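Side-chain contacts in putative oxalate decarboxylase (Thermotoga maritima, PDB 1O4T), which binds oxalate as a homodimeric, manganese-containing cupin and is a putative oxalate decarboxylase: residues 106-109 against 110-114; 47-51 against 52-56; 20-23 against 24-27. All coordinates share one frame; numbering follows the deposited sequence. Where two conformers were deposited one is given.

Interaction 1: 106-109 against 110-114; sequences CFTD and SGESH. With MN (manganese (II) ion), chain C.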
loop_
_atom_site.group_PDB
_atom_site.type_symbol
_atom_site.label_atom_id
_atom_site.label_comp_id
_atom_site.label_asym_id
_atom_site.label_seq_id
_atom_site.Cartn_x
_atom_site.Cartn_y
_atom_site.Cartn_z
ATOM N N CYS A 106 2.648 -8.214 4.785
ATOM C CA CYS A 106 3.898 -8.952 5.050
ATOM C C CYS A 106 4.993 -7.962 5.305
ATOM O O CYS A 106 5.264 -7.130 4.435
ATOM C CB CYS A 106 4.267 -9.824 3.859
ATOM S SG CYS A 106 2.924 -10.859 3.273
ATOM N N PHE A 107 5.600 -8.038 6.480
ATOM C CA PHE A 107 6.639 -7.127 6.934
ATOM C C PHE A 107 7.994 -7.821 7.012
ATOM O O PHE A 107 8.156 -8.839 7.721
ATOM C CB PHE A 107 6.285 -6.576 8.316
ATOM C CG PHE A 107 7.234 -5.531 8.798
ATOM C CD1 PHE A 107 7.212 -4.266 8.242
ATOM C CD2 PHE A 107 8.170 -5.812 9.778
ATOM C CE1 PHE A 107 8.109 -3.283 8.669
ATOM C CE2 PHE A 107 9.068 -4.852 10.201
ATOM C CZ PHE A 107 9.054 -3.603 9.637
ATOM N N THR A 108 8.971 -7.295 6.279
ATOM C CA THR A 108 10.347 -7.818 6.340
ATOM C C THR A 108 11.295 -6.749 6.843
ATOM O O THR A 108 11.399 -5.680 6.263
ATOM C CB THR A 108 10.803 -8.302 4.974
ATOM O OG1 THR A 108 9.999 -9.397 4.573
ATOM C CG2 THR A 108 12.181 -8.902 5.040
ATOM N N ASP A 109 11.983 -7.049 7.930
ATOM C CA ASP A 109 12.768 -6.051 8.625
ATOM C C ASP A 109 14.191 -6.059 8.104
ATOM O O ASP A 109 14.602 -6.981 7.378
ATOM C CB ASP A 109 12.757 -6.339 10.134
ATOM C CG ASP A 109 12.806 -5.078 10.976
ATOM O OD1 ASP A 109 13.220 -3.999 10.483
ATOM O OD2 ASP A 109 12.435 -5.088 12.158
ATOM N N SER A 110 14.963 -5.051 8.505
ATOM C CA SER A 110 16.366 -4.940 8.088
ATOM C C SER A 110 17.091 -6.186 8.570
ATOM O O SER A 110 16.918 -6.598 9.698
ATOM C CB SER A 110 16.966 -3.648 8.684
ATOM O OG SER A 110 18.327 -3.394 8.280
ATOM N N GLY A 111 17.907 -6.786 7.712
ATOM C CA GLY A 111 18.687 -7.945 8.084
ATOM C C GLY A 111 18.021 -9.260 7.782
ATOM O O GLY A 111 18.694 -10.280 7.793
ATOM N N GLU A 112 16.704 -9.248 7.532
ATOM C CA GLU A 112 15.979 -10.460 7.156
ATOM C C GLU A 112 15.954 -10.689 5.645
ATOM O O GLU A 112 16.061 -9.766 4.864
ATOM C CB GLU A 112 14.539 -10.408 7.642
ATOM C CG GLU A 112 14.377 -10.096 9.110
ATOM C CD GLU A 112 12.949 -10.272 9.601
ATOM O OE1 GLU A 112 11.961 -9.877 8.908
ATOM O OE2 GLU A 112 12.824 -10.809 10.712
ATOM N N SER A 113 15.754 -11.933 5.254
ATOM C CA SER A 113 15.599 -12.313 3.863
ATOM C C SER A 113 14.190 -12.825 3.678
ATOM O O SER A 113 13.624 -13.419 4.611
ATOM C CB SER A 113 16.582 -13.410 3.489
ATOM O OG SER A 113 17.915 -13.008 3.706
ATOM N N HIS A 114 13.620 -12.595 2.486
ATOM C CA HIS A 114 12.283 -13.068 2.170
ATOM C C HIS A 114 12.112 -13.505 0.709
ATOM O O HIS A 114 12.999 -13.266 -0.134
ATOM C CB HIS A 114 11.181 -12.024 2.550
ATOM C CG HIS A 114 11.167 -10.780 1.707
ATOM N ND1 HIS A 114 10.264 -9.758 1.931
ATOM C CD2 HIS A 114 11.981 -10.348 0.715
ATOM C CE1 HIS A 114 10.503 -8.760 1.092
ATOM N NE2 HIS A 114 11.540 -9.089 0.342
HETATM MN MN MN C . 12.323 -7.680 -1.095
HETATM O O HOH W 1 9.559 -9.509 10.616
#
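S110 is the second residue of the type II beta turn from D109 to E112, and its backbone N donates to OD1 of D109 at 2.8 Å, on the anti side of that carboxylate. An aspartate suits the spot because the same OD1 also takes a hydrogen bond from H53 of the second subunit. S110 OG is hydrogen-bonded to the backbone N of G77. G111 follows with a positive phi, at which a side chain would jam against the carbonyl O of S110, so glycine is the natural choice. E112 closes the turn: its N donates to D109 O at 3.1 Å, while its side chain reaches back with OE1 over D109 N. That second bond is 3.0 Å long and almost straight at 178°, although the N-H meets OE1 from well above the carboxylate plane. A water bridges OE1 to F107 O. D93 lies close to OE1 as well, which may raise the proton affinity of one of the two acids. H114 turns its ring inward, CG set between the backbone N and carbonyl carbon (chi1 69°), and NE2 binds manganese at 2.2 Å. On the far side of the ring ND1 approaches T108 OG1 at 2.7 Å, a weak bond at 119°, and this hydroxyl is also bonded to D93. T108 CG2 rests over the ring face in a CH-pi contact, 4.1 Å from its centroid. H73, H75 and E80 complete the protein ligands of the metal. The turn leads from strand 104-108, outermost of its sheet within this chain and paired with 78-86 and, at C106, with the second subunit, into strand 113-117, between 69-74 and 88-93.

Interaction 2: 47-51 against 52-56; sequences LSKEA and MHNKA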
loop_
_atom_site.group_PDB
_atom_site.type_symbol
_atom_site.label_atom_id
_atom_site.label_comp_id
_atom_site.label_asym_id
_atom_site.label_seq_id
_atom_site.Cartn_x
_atom_site.Cartn_y
_atom_site.Cartn_z
ATOM N N LEU A 47 5.542 5.160 -7.830
ATOM C CA LEU A 47 6.210 6.408 -7.462
ATOM C C LEU A 47 7.694 6.222 -7.415
ATOM O O LEU A 47 8.179 5.203 -6.936
ATOM C CB LEU A 47 5.779 6.844 -6.085
ATOM C CG LEU A 47 4.315 7.186 -5.906
ATOM C CD1 LEU A 47 3.983 7.225 -4.391
ATOM C CD2 LEU A 47 3.891 8.464 -6.602
ATOM N N SER A 48 8.423 7.215 -7.888
ATOM C CA SER A 48 9.869 7.177 -7.841
ATOM C C SER A 48 10.383 7.502 -6.436
ATOM O O SER A 48 9.664 8.053 -5.587
ATOM C CB SER A 48 10.463 8.151 -8.855
ATOM O OG SER A 48 10.354 9.492 -8.417
ATOM N N LYS A 49 11.647 7.158 -6.212
ATOM C CA LYS A 49 12.305 7.397 -4.944
ATOM C C LYS A 49 12.490 8.909 -4.743
ATOM O O LYS A 49 12.322 9.417 -3.629
ATOM C CB LYS A 49 13.631 6.612 -4.904
ATOM C CG LYS A 49 14.672 7.103 -3.908
ATOM C CD LYS A 49 16.002 6.332 -4.005
ATOM C CE LYS A 49 17.076 7.079 -3.240
ATOM N NZ LYS A 49 18.324 6.317 -3.089
ATOM N N GLU A 50 12.824 9.608 -5.830
ATOM C CA GLU A 50 12.848 11.069 -5.838
ATOM C C GLU A 50 11.506 11.685 -5.423
ATOM O O GLU A 50 11.477 12.559 -4.569
ATOM C CB GLU A 50 13.285 11.633 -7.207
ATOM C CG GLU A 50 14.793 11.549 -7.475
ATOM C CD GLU A 50 15.328 12.678 -8.365
ATOM O OE1 GLU A 50 14.683 13.769 -8.394
ATOM O OE2 GLU A 50 16.414 12.499 -9.013
ATOM N N ALA A 51 10.409 11.224 -6.017
ATOM C CA ALA A 51 9.081 11.605 -5.561
ATOM C C ALA A 51 8.975 11.423 -4.040
ATOM O O ALA A 51 8.414 12.267 -3.334
ATOM C CB ALA A 51 8.006 10.757 -6.264
ATOM N N MET A 52 9.528 10.315 -3.535
ATOM C CA MET A 52 9.375 9.954 -2.117
ATOM C C MET A 52 10.502 10.502 -1.270
ATOM O O MET A 52 10.785 9.975 -0.204
ATOM C CB MET A 52 9.219 8.435 -1.966
ATOM C CG MET A 52 7.934 7.945 -2.593
ATOM S SD MET A 52 7.704 6.197 -2.378
ATOM C CE MET A 52 9.084 5.515 -3.469
ATOM N N HIS A 53 11.092 11.598 -1.748
ATOM C CA HIS A 53 12.151 12.348 -1.056
ATOM C C HIS A 53 13.283 11.443 -0.590
ATOM O O HIS A 53 13.871 11.660 0.469
ATOM C CB HIS A 53 11.571 13.136 0.128
ATOM C CG HIS A 53 10.489 14.107 -0.255
ATOM N ND1 HIS A 53 10.655 15.478 -0.181
ATOM C CD2 HIS A 53 9.229 13.906 -0.710
ATOM C CE1 HIS A 53 9.547 16.077 -0.575
ATOM N NE2 HIS A 53 8.665 15.145 -0.908
ATOM N N ASN A 54 13.586 10.423 -1.386
ATOM C CA ASN A 54 14.673 9.486 -1.076
ATOM C C ASN A 54 14.514 8.777 0.294
ATOM O O ASN A 54 15.484 8.236 0.847
ATOM C CB ASN A 54 16.050 10.195 -1.212
ATOM C CG ASN A 54 16.260 10.846 -2.601
ATOM O OD1 ASN A 54 16.173 10.183 -3.646
ATOM N ND2 ASN A 54 16.541 12.152 -2.606
ATOM N N LYS A 55 13.277 8.740 0.803
ATOM C CA LYS A 55 12.951 8.077 2.070
ATOM C C LYS A 55 12.517 6.628 1.861
ATOM O O LYS A 55 12.595 5.809 2.776
ATOM C CB LYS A 55 11.859 8.854 2.790
ATOM C CG LYS A 55 12.297 10.241 3.224
ATOM C CD LYS A 55 13.347 10.131 4.324
ATOM C CE LYS A 55 13.689 11.467 4.911
ATOM N NZ LYS A 55 14.865 11.344 5.828
ATOM N N ALA A 56 12.024 6.339 0.656
ATOM C CA ALA A 56 11.632 4.998 0.219
ATOM C C ALA A 56 12.220 4.811 -1.166
ATOM O O ALA A 56 12.327 5.768 -1.938
ATOM C CB ALA A 56 10.130 4.858 0.182
#
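The imidazole of H53 has A51 O lying obliquely against it, 3.2 Å from CD2, and its plane runs about 20° from that of F79 of the second subunit, with D109 of the same neighbour as the partner of NE2. The other flat group, the amide of N54, brings OD1 against the extended K49 chain, which it crosses at about a right angle, 3.3 Å from K49 CE. Both belong to a pair of overlapping beta turns, type I from E50 to H53 and type I' from M52 to K55, in the loop between strands 40-45 and 56-64. H53 and N54 take the left-handed backbone conformation that a type I' turn demands, one asparagine adopts readily. An ST motif starts the loop: S48 OG accepts from A51 N at 3.0 Å, nearly straight at 170°. Backbone bonds then tie the turns, M52 N to S48 O, H53 N to E50 O, and N54 N to K49 O at 2.8 Å. M52 is the buried anchor. Its chain bends at the sulfur (chi3 -68°), bringing CE to 3.4 Å from S48 O, while SD lies 4.2 Å from L47 CB; F59 and, across the interface, F79 of the second subunit also pack on it. Shortening M52 to an alanine would remove CG, SD and CE and is likely to open a gap between L47 and these two phenylalanines. K49 does a quieter job with its aliphatic part: buried A56 O, which has no hydrogen-bond partner, is met instead by K49 CG at 3.3 Å and by the CA-H of the same lysine.

Interaction 3: 20-23 against 24-27; sequences VVRS and SEIT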
loop_
_atom_site.group_PDB
_atom_site.type_symbol
_atom_site.label_atom_id
_atom_site.label_comp_id
_atom_site.label_asym_id
_atom_site.label_seq_id
_atom_site.Cartn_x
_atom_site.Cartn_y
_atom_site.Cartn_z
ATOM N N VAL A 20 -2.080 12.159 -8.899
ATOM C CA VAL A 20 -2.710 10.888 -8.955
ATOM C C VAL A 20 -2.030 10.090 -10.067
ATOM O O VAL A 20 -1.756 10.617 -11.157
ATOM C CB VAL A 20 -4.189 11.036 -9.212
ATOM C CG1 VAL A 20 -4.829 9.692 -9.347
ATOM C CG2 VAL A 20 -4.837 11.814 -8.067
ATOM N N VAL A 21 -1.736 8.826 -9.773
ATOM C CA VAL A 21 -1.188 7.902 -10.767
ATOM C C VAL A 21 -2.167 6.735 -10.882
ATOM O O VAL A 21 -2.415 6.037 -9.898
ATOM C CB VAL A 21 0.179 7.353 -10.304
ATOM C CG1 VAL A 21 0.719 6.272 -11.275
ATOM C CG2 VAL A 21 1.173 8.498 -10.090
ATOM N N ARG A 22 -2.744 6.545 -12.072
ATOM C CA ARG A 22 -3.645 5.414 -12.316
ATOM C C ARG A 22 -2.862 4.126 -12.642
ATOM O O ARG A 22 -2.340 3.982 -13.749
ATOM C CB ARG A 22 -4.661 5.706 -13.424
ATOM C CG ARG A 22 -5.671 4.560 -13.640
ATOM C CD ARG A 22 -7.068 4.999 -14.087
ATOM N NE ARG A 22 -7.791 5.751 -13.040
ATOM C CZ ARG A 22 -8.925 6.410 -13.254
ATOM N NH1 ARG A 22 -9.508 7.065 -12.273
ATOM N NH2 ARG A 22 -9.485 6.429 -14.458
ATOM N N SER A 23 -2.743 3.222 -11.649
ATOM C CA SER A 23 -1.996 1.941 -11.786
ATOM C C SER A 23 -2.346 1.337 -13.134
ATOM O O SER A 23 -1.488 0.953 -13.934
ATOM C CB SER A 23 -2.395 0.879 -10.701
ATOM O OG SER A 23 -1.412 0.689 -9.672
ATOM N N SER A 24 -3.647 1.255 -13.354
ATOM C CA SER A 24 -4.199 0.641 -14.547
ATOM C C SER A 24 -3.450 1.139 -15.797
ATOM O O SER A 24 -3.384 0.429 -16.817
ATOM C CB SER A 24 -5.715 0.965 -14.589
ATOM O OG SER A 24 -6.189 1.255 -13.230
ATOM N N GLU A 25 -2.856 2.334 -15.712
ATOM C CA GLU A 25 -2.217 2.960 -16.873
ATOM C C GLU A 25 -0.673 3.143 -16.777
ATOM O O GLU A 25 -0.096 4.060 -17.403
ATOM C CB GLU A 25 -2.914 4.274 -17.111
ATOM C CG GLU A 25 -4.395 4.062 -17.376
ATOM C CD GLU A 25 -5.168 5.362 -17.537
ATOM O OE1 GLU A 25 -4.671 6.442 -17.117
ATOM O OE2 GLU A 25 -6.292 5.304 -18.084
ATOM N N ILE A 26 -0.016 2.250 -16.025
ATOM C CA ILE A 26 1.443 2.184 -15.948
ATOM C C ILE A 26 1.851 0.882 -16.615
ATOM O O ILE A 26 1.310 -0.181 -16.290
ATOM C CB ILE A 26 1.931 2.137 -14.484
ATOM C CG1 ILE A 26 1.588 3.419 -13.705
ATOM C CG2 ILE A 26 3.440 1.813 -14.432
ATOM C CD1 ILE A 26 2.602 4.531 -13.766
ATOM N N THR A 27 2.813 0.946 -17.525
ATOM C CA THR A 27 3.293 -0.256 -18.197
ATOM C C THR A 27 4.242 -1.016 -17.265
ATOM O O THR A 27 5.265 -0.501 -16.828
ATOM C CB THR A 27 3.980 0.082 -19.521
ATOM O OG1 THR A 27 3.091 0.853 -20.341
ATOM C CG2 THR A 27 4.228 -1.183 -20.343
HETATM O O HOH W 2 -0.137 -1.584 -14.423
#
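V21 lays CG1 against the end of I26, touching CD1 at 3.6 Å and CG1 of the isoleucine a little farther away. The two branched chains cross at a slant; with CG1 opposite the backbone N (chi1 175°), the valine holds that methyl beside its carbonyl carbon, on the side where the I26 chain lies. Both are apolar, which suits this packing, and V21 also packs on V105 of the second subunit. R22 and E25 come next. The carboxylate of E25 lies beside the aliphatic part of R22, OE1 being 3.8 Å from R22 CB, with the guanidinium and carboxylate planes 56° apart. Their charges do not meet: R22 NH2 and E25 OE2 are 5.0 Å apart in the conformer given, one of two deposited, so their attraction is at most long-range. The arginine instead forms a salt bridge through NE to D104 of the second subunit. S24 OG sits 3.4 Å from R22 CG, a small side chain that fits beside the arginine stem. S23, whose side chain packs on Y83 of the second subunit, supplies the carbonyl that pins the turn. I26 N donates to S23 O at 2.9 Å, and a water gives a further bond to that oxygen while also donating to I26 O at 2.7 Å. E25 N appears to bond R22 O in the same i to i+3 manner, although its position is less certain. The arrangement is that of a short 3-10 turn ending a beta strand, here a strand whose residues V20 to R22 form an antiparallel ladder with the partner subunit of this cupin dimer.

Along the chain the order is interaction 3, interaction 2, interaction 1. Centres lie about 20 Å apart for interactions 1 and 2, about 17 Å for 2 and 3, and about 27 Å for 1 and 3, the last pair on opposite sides of the chain's centre. Interaction 2 joins strands 40-45 and 56-64 of the six-stranded sheet; of its outermost strands within this chain, 104-108 leads into interaction 1 and 29-32 follows interaction 3. Residues 20-22 and C106 each pair with a strand of the second subunit, continuing the sheets across the dimer, and D109 of one subunit meets H53 of the other, joining interactions 1 and 2. Only interaction 1 holds a manganese ligand.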